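Local coordinates for probable glucarate dehydratase (Mycobacterium smegmatis str. MC2 155, PDB 3VDG), which probably dehydrates glucarate or a related acid sugar, as a member of the enolase superfamily whose metal site here holds a sodium ion, at residues H239-D244 / E262-Y267; L192-I197 / M226-A231; K256-L261 / Q284-L289; Q200-I205 / A234-H239. All blocks are in the same frame, centred on the assembly; numbering follows the deposited sequence.

Overall arrangement
All four contacts lie in the barrel domain. Contact 1 is the buried one that reaches the metal site. It joins strand 241-244 to the run-in to strand 267-269 and mixes a salt bridge, a backbone hydrogen bond and leucine packing. Contact 3 is also buried but purely apolar across its segments, and it touches contact 1 through Pro286, Met287 and Pro288. Contacts 2 and 4 pair the same two helices, 194-208 and 222-235. Contact 2 is partly buried and packs proline on alanines. Contact 4 lies at the surface and uses an aromatic ring, an arginine and a water. Val229 packs against contact 1. His239 lies in segments of contacts 1 and 4 but touches across only in 4.

Contact 1: H239-D244 / E262-Y267; sequences HPLRLD and EGVLEY. With NA (sodium ion), chain C.
The Arg242 guanidinium has the Tyr267 hydroxyl over one face and Glu266 at its edge. OH of Tyr267 stands 3.1 Å above the guanidinium plane, with the N-H groups poorly aimed at it, so no hydrogen bond forms. Glu266 OE1 lies in that plane and takes a salt-bridge hydrogen bond from Arg242 NE at 3.2 Å, 162° at the hydrogen. A weak bond comes from Arg242 NH2, and water 2 also donates to OE1. Arg242 CG lies over one face of the Tyr267 ring, 4.0 Å from the centroid, as a CH-pi contact; from there the chain runs extended to NE, beside Glu266. Ala368 O and Asp370 hold the outer nitrogens of Arg242, and Ser341 bonds the Tyr267 hydroxyl. Strands 241-244 and 267-269 are parallel neighbours in the (beta/alpha)8-type barrel of the enolase superfamily. Asp244, at the end of the first, binds the sodium ion through OD2 at 2.4 Å; Glu269 and Asn292 are its other protein ligands. On the backbone, Glu266 N donates to Leu241 O at 2.8 Å. Water 1 links Leu241 N to Val264 O. Leu265 CD2 packs between the CB atoms of Leu241 and Leu243, 4.1 Å from that of Leu243.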
loop_
_atom_site.group_PDB
_atom_site.type_symbol
_atom_site.label_atom_id
_atom_site.label_comp_id
_atom_site.label_asym_id
_atom_site.label_seq_id
_atom_site.Cartn_x
_atom_site.Cartn_y
_atom_site.Cartn_z
ATOM N N HIS A 239 -10.302 15.305 -27.247
ATOM C CA HIS A 239 -10.469 14.094 -26.444
ATOM C C HIS A 239 -9.269 13.187 -26.481
ATOM O O HIS A 239 -8.820 12.786 -27.551
ATOM C CB HIS A 239 -11.689 13.326 -26.910
ATOM C CG HIS A 239 -12.998 13.935 -26.466
ATOM N ND1 HIS A 239 -13.361 15.194 -26.790
ATOM C CD2 HIS A 239 -14.038 13.409 -25.707
ATOM C CE1 HIS A 239 -14.570 15.463 -26.262
ATOM N NE2 HIS A 239 -14.986 14.372 -25.600
ATOM N N PRO A 240 -8.727 12.836 -25.303
ATOM C CA PRO A 240 -7.721 11.781 -25.316
ATOM C C PRO A 240 -8.331 10.474 -25.849
ATOM O O PRO A 240 -9.513 10.195 -25.604
ATOM C CB PRO A 240 -7.330 11.647 -23.833
ATOM C CG PRO A 240 -7.640 12.995 -23.244
ATOM C CD PRO A 240 -8.900 13.423 -23.957
ATOM N N LEU A 241 -7.518 9.703 -26.578
ATOM C CA LEU A 241 -7.972 8.476 -27.255
ATOM C C LEU A 241 -7.109 7.297 -26.849
ATOM O O LEU A 241 -5.900 7.428 -26.654
ATOM C CB LEU A 241 -7.880 8.625 -28.792
ATOM C CG LEU A 241 -8.681 9.758 -29.442
ATOM C CD1 LEU A 241 -8.435 9.761 -30.941
ATOM C CD2 LEU A 241 -10.171 9.631 -29.158
ATOM N N ARG A 242 -7.729 6.129 -26.743
ATOM C CA ARG A 242 -6.994 4.920 -26.429
ATOM C C ARG A 242 -7.503 3.824 -27.321
ATOM O O ARG A 242 -8.670 3.826 -27.701
ATOM C CB ARG A 242 -7.268 4.487 -24.993
ATOM C CG ARG A 242 -6.998 5.557 -23.966
ATOM C CD ARG A 242 -7.916 5.283 -22.791
ATOM N NE ARG A 242 -7.765 6.302 -21.773
ATOM C CZ ARG A 242 -8.390 6.283 -20.609
ATOM N NH1 ARG A 242 -9.232 5.291 -20.309
ATOM N NH2 ARG A 242 -8.174 7.262 -19.751
ATOM N N LEU A 243 -6.632 2.880 -27.638
ATOM C CA LEU A 243 -7.021 1.757 -28.478
ATOM C C LEU A 243 -6.565 0.480 -27.773
ATOM O O LEU A 243 -5.469 0.433 -27.219
ATOM C CB LEU A 243 -6.340 1.882 -29.850
ATOM C CG LEU A 243 -6.492 0.750 -30.874
ATOM C CD1 LEU A 243 -7.960 0.522 -31.210
ATOM C CD2 LEU A 243 -5.686 1.098 -32.133
ATOM N N ASP A 244 -7.410 -0.546 -27.801
ATOM C CA ASP A 244 -7.147 -1.780 -27.071
ATOM C C ASP A 244 -7.589 -2.981 -27.891
ATOM O O ASP A 244 -8.779 -3.295 -27.947
ATOM C CB ASP A 244 -7.928 -1.743 -25.757
ATOM C CG ASP A 244 -7.875 -3.062 -25.000
ATOM O OD1 ASP A 244 -7.015 -3.932 -25.296
ATOM O OD2 ASP A 244 -8.705 -3.221 -24.087
ATOM N N GLU A 262 1.277 7.778 -33.908
ATOM C CA GLU A 262 2.095 8.692 -33.130
ATOM C C GLU A 262 1.344 10.012 -32.953
ATOM O O GLU A 262 0.790 10.545 -33.908
ATOM C CB GLU A 262 3.444 8.941 -33.813
ATOM C CG GLU A 262 4.274 10.004 -33.104
ATOM C CD GLU A 262 5.741 9.976 -33.490
ATOM O OE1 GLU A 262 6.090 9.271 -34.454
ATOM O OE2 GLU A 262 6.553 10.650 -32.824
ATOM N N GLY A 263 1.295 10.518 -31.726
ATOM C CA GLY A 263 0.667 11.809 -31.447
ATOM C C GLY A 263 -0.850 11.790 -31.409
ATOM O O GLY A 263 -1.479 12.817 -31.183
ATOM N N VAL A 264 -1.448 10.624 -31.627
ATOM C CA VAL A 264 -2.902 10.514 -31.616
ATOM C C VAL A 264 -3.433 9.825 -30.344
ATOM O O VAL A 264 -4.471 10.231 -29.799
ATOM C CB VAL A 264 -3.418 9.750 -32.861
ATOM C CG1 VAL A 264 -4.935 9.724 -32.873
ATOM C CG2 VAL A 264 -2.906 10.396 -34.145
ATOM N N LEU A 265 -2.728 8.792 -29.871
ATOM C CA LEU A 265 -3.185 8.017 -28.699
ATOM C C LEU A 265 -2.577 8.498 -27.401
ATOM O O LEU A 265 -1.395 8.787 -27.333
ATOM C CB LEU A 265 -2.840 6.534 -28.843
ATOM C CG LEU A 265 -3.508 5.747 -29.964
ATOM C CD1 LEU A 265 -2.987 4.312 -29.931
ATOM C CD2 LEU A 265 -5.027 5.778 -29.845
ATOM N N GLU A 266 -3.393 8.547 -26.360
ATOM C CA GLU A 266 -2.903 8.771 -25.013
ATOM C C GLU A 266 -2.124 7.542 -24.521
ATOM O O GLU A 266 -1.058 7.650 -23.913
ATOM C CB GLU A 266 -4.106 9.047 -24.114
ATOM C CG GLU A 266 -3.764 9.218 -22.660
ATOM C CD GLU A 266 -4.944 9.717 -21.852
ATOM O OE1 GLU A 266 -5.965 8.985 -21.748
ATOM O OE2 GLU A 266 -4.825 10.844 -21.327
ATOM N N TYR A 267 -2.649 6.350 -24.775
ATOM C CA TYR A 267 -1.825 5.153 -24.629
ATOM C C TYR A 267 -2.389 4.050 -25.510
ATOM O O TYR A 267 -3.501 4.166 -25.997
ATOM C CB TYR A 267 -1.688 4.691 -23.162
ATOM C CG TYR A 267 -2.971 4.453 -22.350
ATOM C CD1 TYR A 267 -3.249 5.225 -21.228
ATOM C CD2 TYR A 267 -3.857 3.419 -22.662
ATOM C CE1 TYR A 267 -4.386 5.002 -20.455
ATOM C CE2 TYR A 267 -4.996 3.181 -21.898
ATOM C CZ TYR A 267 -5.259 3.972 -20.790
ATOM O OH TYR A 267 -6.394 3.757 -20.011
HETATM NA NA NA C . -7.812 -3.146 -21.818
HETATM O O HOH W 1 -5.044 11.144 -27.294
HETATM O O HOH W 2 -7.592 10.314 -19.576
HETATM O O HOH W 3 -6.740 -5.050 -22.726
HETATM O O HOH W 4 -10.022 -3.556 -21.367
#

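Contact 2: L192-I197 / M226-A231; sequences LDPDGI and MAAVEA
Pro194 rests its ring on the backbone and methyl groups of helix 222-235. Its CG is 3.7 Å from Ala228 N and 3.9 Å from Ala227 CB. Its CB reaches Ala231 CB at 4.1 Å. The proline thus meets three alanines, two of them one turn apart at positions 227 and 231. Their small side chains let the segments come close: the CA atoms of Pro194 and Ala228 are 4.1 Å apart. One turn on from the proline, Ile197 adds a looser touch, its CG2 lying 4.3 Å from Ala228 CB. No hydrogen bond crosses between the segments, so the contact is apolar packing alone. The next shell is the helix start that carries the proline. Pro194 is the first residue of its helix, and Asp193 before it is the N-cap. Asp193 OD1 accepts from Gly196 N at 2.9 Å, with an angle of 158° at the hydrogen. Ile197 N closes the first turn on Asp193 O. Beneath the two helices, Ile197 and Ala228 both touch Leu215 of strand 213-216 and Tyr175. The contact therefore joins the start of helix 194-208 to the middle of helix 222-235, on the outer side of the strand that connects them in sequence.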
loop_
_atom_site.group_PDB
_atom_site.type_symbol
_atom_site.label_atom_id
_atom_site.label_comp_id
_atom_site.label_asym_id
_atom_site.label_seq_id
_atom_site.Cartn_x
_atom_site.Cartn_y
_atom_site.Cartn_z
ATOM N N LEU A 192 -19.679 -0.776 -37.520
ATOM C CA LEU A 192 -18.816 -1.743 -38.186
ATOM C C LEU A 192 -17.751 -1.056 -39.021
ATOM O O LEU A 192 -17.026 -1.711 -39.755
ATOM C CB LEU A 192 -19.652 -2.686 -39.071
ATOM C CG LEU A 192 -20.709 -3.482 -38.303
ATOM C CD1 LEU A 192 -21.713 -4.131 -39.261
ATOM C CD2 LEU A 192 -20.033 -4.507 -37.390
ATOM N N ASP A 193 -17.650 0.266 -38.891
ATOM C CA ASP A 193 -16.678 1.049 -39.652
ATOM C C ASP A 193 -16.515 2.401 -38.961
ATOM O O ASP A 193 -17.206 2.669 -37.983
ATOM C CB ASP A 193 -17.168 1.233 -41.095
ATOM C CG ASP A 193 -18.589 1.784 -41.160
ATOM O OD1 ASP A 193 -19.018 2.498 -40.223
ATOM O OD2 ASP A 193 -19.288 1.505 -42.153
ATOM N N PRO A 194 -15.596 3.244 -39.448
ATOM C CA PRO A 194 -15.310 4.508 -38.778
ATOM C C PRO A 194 -16.514 5.413 -38.577
ATOM O O PRO A 194 -16.653 5.982 -37.499
ATOM C CB PRO A 194 -14.271 5.152 -39.692
ATOM C CG PRO A 194 -13.522 3.966 -40.213
ATOM C CD PRO A 194 -14.620 2.980 -40.520
ATOM N N ASP A 195 -17.380 5.540 -39.581
ATOM C CA ASP A 195 -18.589 6.352 -39.427
ATOM C C ASP A 195 -19.464 5.835 -38.302
ATOM O O ASP A 195 -20.026 6.616 -37.528
ATOM C CB ASP A 195 -19.443 6.355 -40.708
ATOM C CG ASP A 195 -18.872 7.245 -41.815
ATOM O OD1 ASP A 195 -18.048 8.138 -41.527
ATOM O OD2 ASP A 195 -19.271 7.048 -42.983
ATOM N N GLY A 196 -19.642 4.519 -38.253
ATOM C CA GLY A 196 -20.469 3.908 -37.209
ATOM C C GLY A 196 -19.878 4.136 -35.811
ATOM O O GLY A 196 -20.605 4.387 -34.861
ATOM N N ILE A 197 -18.562 4.045 -35.694
ATOM C CA ILE A 197 -17.881 4.283 -34.416
ATOM C C ILE A 197 -17.987 5.759 -33.997
ATOM O O ILE A 197 -18.238 6.076 -32.831
ATOM C CB ILE A 197 -16.400 3.852 -34.526
ATOM C CG1 ILE A 197 -16.284 2.319 -34.550
ATOM C CG2 ILE A 197 -15.562 4.444 -33.399
ATOM C CD1 ILE A 197 -16.875 1.619 -33.324
ATOM N N MET A 226 -7.282 1.859 -37.165
ATOM C CA MET A 226 -6.578 3.145 -37.189
ATOM C C MET A 226 -7.443 4.219 -37.853
ATOM O O MET A 226 -7.465 5.366 -37.427
ATOM C CB MET A 226 -5.235 3.019 -37.922
ATOM C CG MET A 226 -4.249 2.088 -37.232
ATOM S SD MET A 226 -2.803 1.652 -38.224
ATOM C CE MET A 226 -1.854 3.163 -38.174
ATOM N N ALA A 227 -8.162 3.834 -38.900
ATOM C CA ALA A 227 -9.062 4.753 -39.556
ATOM C C ALA A 227 -10.174 5.208 -38.619
ATOM O O ALA A 227 -10.542 6.376 -38.639
ATOM C CB ALA A 227 -9.637 4.144 -40.828
ATOM N N ALA A 228 -10.710 4.304 -37.793
ATOM C CA ALA A 228 -11.721 4.722 -36.833
ATOM C C ALA A 228 -11.087 5.659 -35.813
ATOM O O ALA A 228 -11.686 6.665 -35.426
ATOM C CB ALA A 228 -12.371 3.524 -36.139
ATOM N N VAL A 229 -9.871 5.333 -35.380
ATOM C CA VAL A 229 -9.199 6.198 -34.419
ATOM C C VAL A 229 -9.028 7.620 -34.990
ATOM O O VAL A 229 -9.354 8.614 -34.327
ATOM C CB VAL A 229 -7.872 5.604 -33.913
ATOM C CG1 VAL A 229 -7.126 6.644 -33.093
ATOM C CG2 VAL A 229 -8.156 4.376 -33.038
ATOM N N GLU A 230 -8.539 7.718 -36.223
ATOM C CA GLU A 230 -8.340 9.031 -36.846
ATOM C C GLU A 230 -9.649 9.788 -37.059
ATOM O O GLU A 230 -9.681 11.011 -36.934
ATOM C CB GLU A 230 -7.579 8.915 -38.169
ATOM C CG GLU A 230 -6.517 7.844 -38.152
ATOM C CD GLU A 230 -5.151 8.372 -38.520
ATOM O OE1 GLU A 230 -4.813 9.491 -38.076
ATOM O OE2 GLU A 230 -4.412 7.653 -39.227
ATOM N N ALA A 231 -10.726 9.073 -37.364
ATOM C CA ALA A 231 -12.031 9.712 -37.489
ATOM C C ALA A 231 -12.492 10.261 -36.149
ATOM O O ALA A 231 -13.102 11.339 -36.078
ATOM C CB ALA A 231 -13.066 8.744 -38.046
#

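Contact 3: K256-L261 / Q284-L289; sequences KVAAGL and QAPMPL
Ala258 points its methyl group at the segment 284-289 and meets three residues there. Ala285 CB lies 3.8 Å from Ala258 CB, its own bond turned across that line rather than along it. The Pro286 ring comes by its CD and CG edge, with CD 4.0 Å from Ala258 CB and CG close to the carbonyl oxygen of Ala258. Met287 bends round the same alanine. Its CG sits between the backbone N and the carbonyl carbon (chi1 71°), and the chain turns again at both following torsions. The thioether is thereby folded back toward the helix: SD lies 3.8 Å from Ala258 CB. The terminal methyl CE goes further along, to the end of the helix. There it is 3.5 Å from Ala258 O and equally near Leu261 O, and packs on Leu261 CB at 4.3 Å. Leu261 is where the chain leaves helical geometry. The same leucine packs on Met226 and Val229 of helix 222-235, while Met287 also touches Leu268 of strand 267-269. No hydrogen bond spans the segments. This is packing on the outside of the (beta/alpha)8-type barrel: the last turn of helix 251-260 lies against the loop from helix 275-284 into strand 289-291.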
loop_
_atom_site.group_PDB
_atom_site.type_symbol
_atom_site.label_atom_id
_atom_site.label_comp_id
_atom_site.label_asym_id
_atom_site.label_seq_id
_atom_site.Cartn_x
_atom_site.Cartn_y
_atom_site.Cartn_z
ATOM N N LYS A 256 3.973 -1.028 -36.159
ATOM C CA LYS A 256 3.448 -0.243 -37.278
ATOM C C LYS A 256 2.228 0.581 -36.877
ATOM O O LYS A 256 2.073 1.738 -37.285
ATOM C CB LYS A 256 3.096 -1.153 -38.463
ATOM C CG LYS A 256 4.326 -1.726 -39.147
ATOM C CD LYS A 256 3.955 -2.867 -40.081
ATOM C CE LYS A 256 5.193 -3.609 -40.554
ATOM N NZ LYS A 256 4.811 -4.853 -41.271
ATOM N N VAL A 257 1.339 -0.027 -36.102
ATOM C CA VAL A 257 0.164 0.693 -35.628
ATOM C C VAL A 257 0.604 1.877 -34.765
ATOM O O VAL A 257 0.133 3.003 -34.949
ATOM C CB VAL A 257 -0.792 -0.215 -34.818
ATOM C CG1 VAL A 257 -1.935 0.613 -34.229
ATOM C CG2 VAL A 257 -1.344 -1.319 -35.718
ATOM N N ALA A 258 1.514 1.621 -33.826
ATOM C CA ALA A 258 1.999 2.681 -32.936
ATOM C C ALA A 258 2.650 3.833 -33.719
ATOM O O ALA A 258 2.395 5.018 -33.445
ATOM C CB ALA A 258 2.956 2.113 -31.891
ATOM N N ALA A 259 3.480 3.492 -34.699
ATOM C CA ALA A 259 4.142 4.522 -35.504
ATOM C C ALA A 259 3.096 5.324 -36.246
ATOM O O ALA A 259 3.151 6.548 -36.279
ATOM C CB ALA A 259 5.144 3.906 -36.477
ATOM N N GLY A 260 2.107 4.633 -36.805
ATOM C CA GLY A 260 1.049 5.289 -37.543
ATOM C C GLY A 260 0.139 6.135 -36.685
ATOM O O GLY A 260 -0.505 7.042 -37.182
ATOM N N LEU A 261 0.062 5.846 -35.391
ATOM C CA LEU A 261 -0.798 6.645 -34.516
ATOM C C LEU A 261 0.005 7.565 -33.582
ATOM O O LEU A 261 -0.523 8.072 -32.578
ATOM C CB LEU A 261 -1.759 5.745 -33.723
ATOM C CG LEU A 261 -2.827 5.008 -34.543
ATOM C CD1 LEU A 261 -3.625 4.063 -33.648
ATOM C CD2 LEU A 261 -3.743 5.988 -35.268
ATOM N N GLN A 284 9.841 0.653 -29.209
ATOM C CA GLN A 284 9.670 1.454 -30.421
ATOM C C GLN A 284 8.462 2.384 -30.356
ATOM O O GLN A 284 8.434 3.415 -31.015
ATOM C CB GLN A 284 9.571 0.559 -31.666
ATOM C CG GLN A 284 10.756 -0.383 -31.876
ATOM C CD GLN A 284 10.808 -0.977 -33.277
ATOM O OE1 GLN A 284 10.643 -0.272 -34.272
ATOM N NE2 GLN A 284 11.054 -2.278 -33.360
ATOM N N ALA A 285 7.460 2.026 -29.556
ATOM C CA ALA A 285 6.224 2.803 -29.526
ATOM C C ALA A 285 6.444 4.199 -28.927
ATOM O O ALA A 285 7.061 4.340 -27.874
ATOM C CB ALA A 285 5.142 2.057 -28.752
ATOM N N PRO A 286 5.955 5.233 -29.616
ATOM C CA PRO A 286 6.128 6.602 -29.123
ATOM C C PRO A 286 5.165 6.918 -27.970
ATOM O O PRO A 286 5.487 7.736 -27.122
ATOM C CB PRO A 286 5.842 7.470 -30.355
ATOM C CG PRO A 286 5.000 6.611 -31.246
ATOM C CD PRO A 286 5.392 5.182 -30.976
ATOM N N MET A 287 4.005 6.267 -27.918
ATOM C CA MET A 287 3.116 6.448 -26.761
ATOM C C MET A 287 3.334 5.330 -25.741
ATOM O O MET A 287 3.867 4.265 -26.065
ATOM C CB MET A 287 1.635 6.534 -27.180
ATOM C CG MET A 287 1.011 5.221 -27.679
ATOM S SD MET A 287 1.650 4.577 -29.261
ATOM C CE MET A 287 0.955 5.792 -30.387
ATOM N N PRO A 288 2.923 5.565 -24.489
ATOM C CA PRO A 288 3.068 4.534 -23.460
ATOM C C PRO A 288 2.194 3.316 -23.780
ATOM O O PRO A 288 1.108 3.483 -24.347
ATOM C CB PRO A 288 2.502 5.216 -22.191
ATOM C CG PRO A 288 2.430 6.667 -22.496
ATOM C CD PRO A 288 2.302 6.803 -23.982
ATOM N N LEU A 289 2.663 2.112 -23.429
ATOM C CA LEU A 289 1.820 0.924 -23.490
ATOM C C LEU A 289 1.163 0.717 -22.135
ATOM O O LEU A 289 1.803 0.897 -21.094
ATOM C CB LEU A 289 2.647 -0.329 -23.813
ATOM C CG LEU A 289 3.350 -0.329 -25.179
ATOM C CD1 LEU A 289 3.774 -1.764 -25.487
ATOM C CD2 LEU A 289 2.389 0.199 -26.244
#

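Contact 4: Q200-I205 / A234-H239; sequences QARRMI and AAFPDH
Phe236 and Ile205 make the main apolar contact, reaching toward each other from opposite directions. Ile205 CD1 sits over one face of the Phe236 ring, 4.1 Å from its centroid and 24° off the normal, a CH-pi contact. The methyl is placed toward the ring's rim, nearest CE1. Ile205 is extended at its second torsion (chi2 163°), which takes CD1 out to the ring. The same methyl lies 4.1 Å from His239 NE2, which bonds weakly to Phe210 O. Ala201 CB comes obliquely to the ring, 3.7 Å from Phe236 CE2. Within the segment 234-239, His239 and Phe236 pack as an edge-to-face pair. Here helix 194-208 meets the end of helix 222-235 and the turn that leads to strand 241-244, on the outside of the (beta/alpha)8-type barrel. Ile213 of strand 213-216 lies beneath, touched by Ile205, Phe236 and His239. A type I turn from Phe236 to His239 reverses the chain, with His239 N bonded to Phe236 O at 3.2 Å. Arg202 adds packing and the one water bridge. Its CG packs 3.8 Å from Phe236 CZ, and its extended chain then runs past the rim of the ring to bring NH2 to Ala235 CB at 3.6 Å. The guanidinium plane is tilted 37° from the ring and meets it obliquely. Water 5, in the guanidinium plane, accepts from Arg202 NH1 and donates to Ala235 O at 2.7 Å.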
loop_
_atom_site.group_PDB
_atom_site.type_symbol
_atom_site.label_atom_id
_atom_site.label_comp_id
_atom_site.label_asym_id
_atom_site.label_seq_id
_atom_site.Cartn_x
_atom_site.Cartn_y
_atom_site.Cartn_z
ATOM N N GLN A 200 -21.489 6.394 -32.752
ATOM C CA GLN A 200 -21.685 5.813 -31.443
ATOM C C GLN A 200 -21.084 6.743 -30.388
ATOM O O GLN A 200 -21.704 6.998 -29.363
ATOM C CB GLN A 200 -21.028 4.444 -31.403
ATOM C CG GLN A 200 -21.172 3.716 -30.082
ATOM C CD GLN A 200 -20.404 2.398 -30.092
ATOM O OE1 GLN A 200 -19.399 2.267 -29.416
ATOM N NE2 GLN A 200 -20.871 1.429 -30.881
ATOM N N ALA A 201 -19.889 7.263 -30.659
ATOM C CA ALA A 201 -19.230 8.226 -29.769
ATOM C C ALA A 201 -20.093 9.471 -29.533
ATOM O O ALA A 201 -20.213 9.952 -28.408
ATOM C CB ALA A 201 -17.876 8.634 -30.330
ATOM N N ARG A 202 -20.683 10.006 -30.594
ATOM C CA ARG A 202 -21.515 11.202 -30.444
ATOM C C ARG A 202 -22.703 10.940 -29.530
ATOM O O ARG A 202 -23.019 11.752 -28.650
ATOM C CB ARG A 202 -22.019 11.685 -31.803
ATOM C CG ARG A 202 -20.970 12.333 -32.671
ATOM C CD ARG A 202 -21.623 12.888 -33.927
ATOM N NE ARG A 202 -20.663 13.108 -35.003
ATOM C CZ ARG A 202 -19.761 14.081 -34.997
ATOM N NH1 ARG A 202 -19.690 14.912 -33.965
ATOM N NH2 ARG A 202 -18.927 14.220 -36.015
ATOM N N ARG A 203 -23.367 9.806 -29.737
ATOM C CA ARG A 203 -24.528 9.460 -28.942
ATOM C C ARG A 203 -24.123 9.307 -27.477
ATOM O O ARG A 203 -24.783 9.818 -26.584
ATOM C CB ARG A 203 -25.160 8.168 -29.463
ATOM C CG ARG A 203 -26.507 7.822 -28.845
ATOM C CD ARG A 203 -27.154 6.639 -29.563
ATOM N NE ARG A 203 -28.548 6.427 -29.162
ATOM C CZ ARG A 203 -28.944 5.597 -28.194
ATOM N NH1 ARG A 203 -28.062 4.886 -27.507
ATOM N NH2 ARG A 203 -30.230 5.473 -27.906
ATOM N N MET A 204 -23.022 8.604 -27.235
ATOM C CA MET A 204 -22.582 8.325 -25.862
ATOM C C MET A 204 -22.100 9.595 -25.152
ATOM O O MET A 204 -22.436 9.854 -23.991
ATOM C CB MET A 204 -21.472 7.274 -25.880
ATOM C CG MET A 204 -21.262 6.570 -24.557
ATOM S SD MET A 204 -19.841 5.436 -24.637
ATOM C CE MET A 204 -20.557 4.071 -25.532
ATOM N N ILE A 205 -21.327 10.403 -25.855
ATOM C CA ILE A 205 -20.793 11.617 -25.266
ATOM C C ILE A 205 -21.841 12.725 -25.057
ATOM O O ILE A 205 -21.751 13.490 -24.097
ATOM C CB ILE A 205 -19.605 12.135 -26.075
ATOM C CG1 ILE A 205 -18.407 11.176 -25.894
ATOM C CG2 ILE A 205 -19.240 13.545 -25.642
ATOM C CD1 ILE A 205 -17.324 11.343 -26.931
ATOM N N ALA A 234 -10.677 13.395 -35.538
ATOM C CA ALA A 234 -11.251 14.469 -36.366
ATOM C C ALA A 234 -12.530 15.009 -35.750
ATOM O O ALA A 234 -12.759 16.216 -35.726
ATOM C CB ALA A 234 -11.507 13.986 -37.795
ATOM N N ALA A 235 -13.379 14.121 -35.251
ATOM C CA ALA A 235 -14.656 14.564 -34.673
ATOM C C ALA A 235 -14.536 15.172 -33.264
ATOM O O ALA A 235 -15.368 15.995 -32.876
ATOM C CB ALA A 235 -15.661 13.424 -34.672
ATOM N N PHE A 236 -13.503 14.765 -32.520
ATOM C CA PHE A 236 -13.303 15.131 -31.105
ATOM C C PHE A 236 -11.846 15.526 -30.885
ATOM O O PHE A 236 -11.070 14.759 -30.315
ATOM C CB PHE A 236 -13.674 13.937 -30.198
ATOM C CG PHE A 236 -15.091 13.477 -30.360
ATOM C CD1 PHE A 236 -16.122 14.115 -29.697
ATOM C CD2 PHE A 236 -15.399 12.415 -31.197
ATOM C CE1 PHE A 236 -17.443 13.696 -29.853
ATOM C CE2 PHE A 236 -16.705 11.989 -31.350
ATOM C CZ PHE A 236 -17.739 12.630 -30.683
ATOM N N PRO A 237 -11.457 16.724 -31.366
ATOM C CA PRO A 237 -10.053 17.147 -31.415
ATOM C C PRO A 237 -9.369 17.196 -30.054
ATOM O O PRO A 237 -8.153 17.049 -29.971
ATOM C CB PRO A 237 -10.126 18.570 -31.994
ATOM C CG PRO A 237 -11.423 18.615 -32.724
ATOM C CD PRO A 237 -12.362 17.728 -31.956
ATOM N N ASP A 238 -10.140 17.395 -28.994
ATOM C CA ASP A 238 -9.531 17.592 -27.682
ATOM C C ASP A 238 -9.629 16.352 -26.777
ATOM O O ASP A 238 -9.105 16.349 -25.674
ATOM C CB ASP A 238 -10.157 18.807 -26.995
ATOM C CG ASP A 238 -9.860 20.105 -27.728
ATOM O OD1 ASP A 238 -8.698 20.294 -28.150
ATOM O OD2 ASP A 238 -10.785 20.931 -27.883
ATOM N N HIS A 239 -10.302 15.305 -27.247
ATOM C CA HIS A 239 -10.469 14.094 -26.444
ATOM C C HIS A 239 -9.269 13.187 -26.481
ATOM O O HIS A 239 -8.820 12.786 -27.551
ATOM C CB HIS A 239 -11.689 13.326 -26.910
ATOM C CG HIS A 239 -12.998 13.935 -26.466
ATOM N ND1 HIS A 239 -13.361 15.194 -26.790
ATOM C CD2 HIS A 239 -14.038 13.409 -25.707
ATOM C CE1 HIS A 239 -14.570 15.463 -26.262
ATOM N NE2 HIS A 239 -14.986 14.372 -25.600
HETATM O O HOH W 5 -17.416 16.666 -34.459
#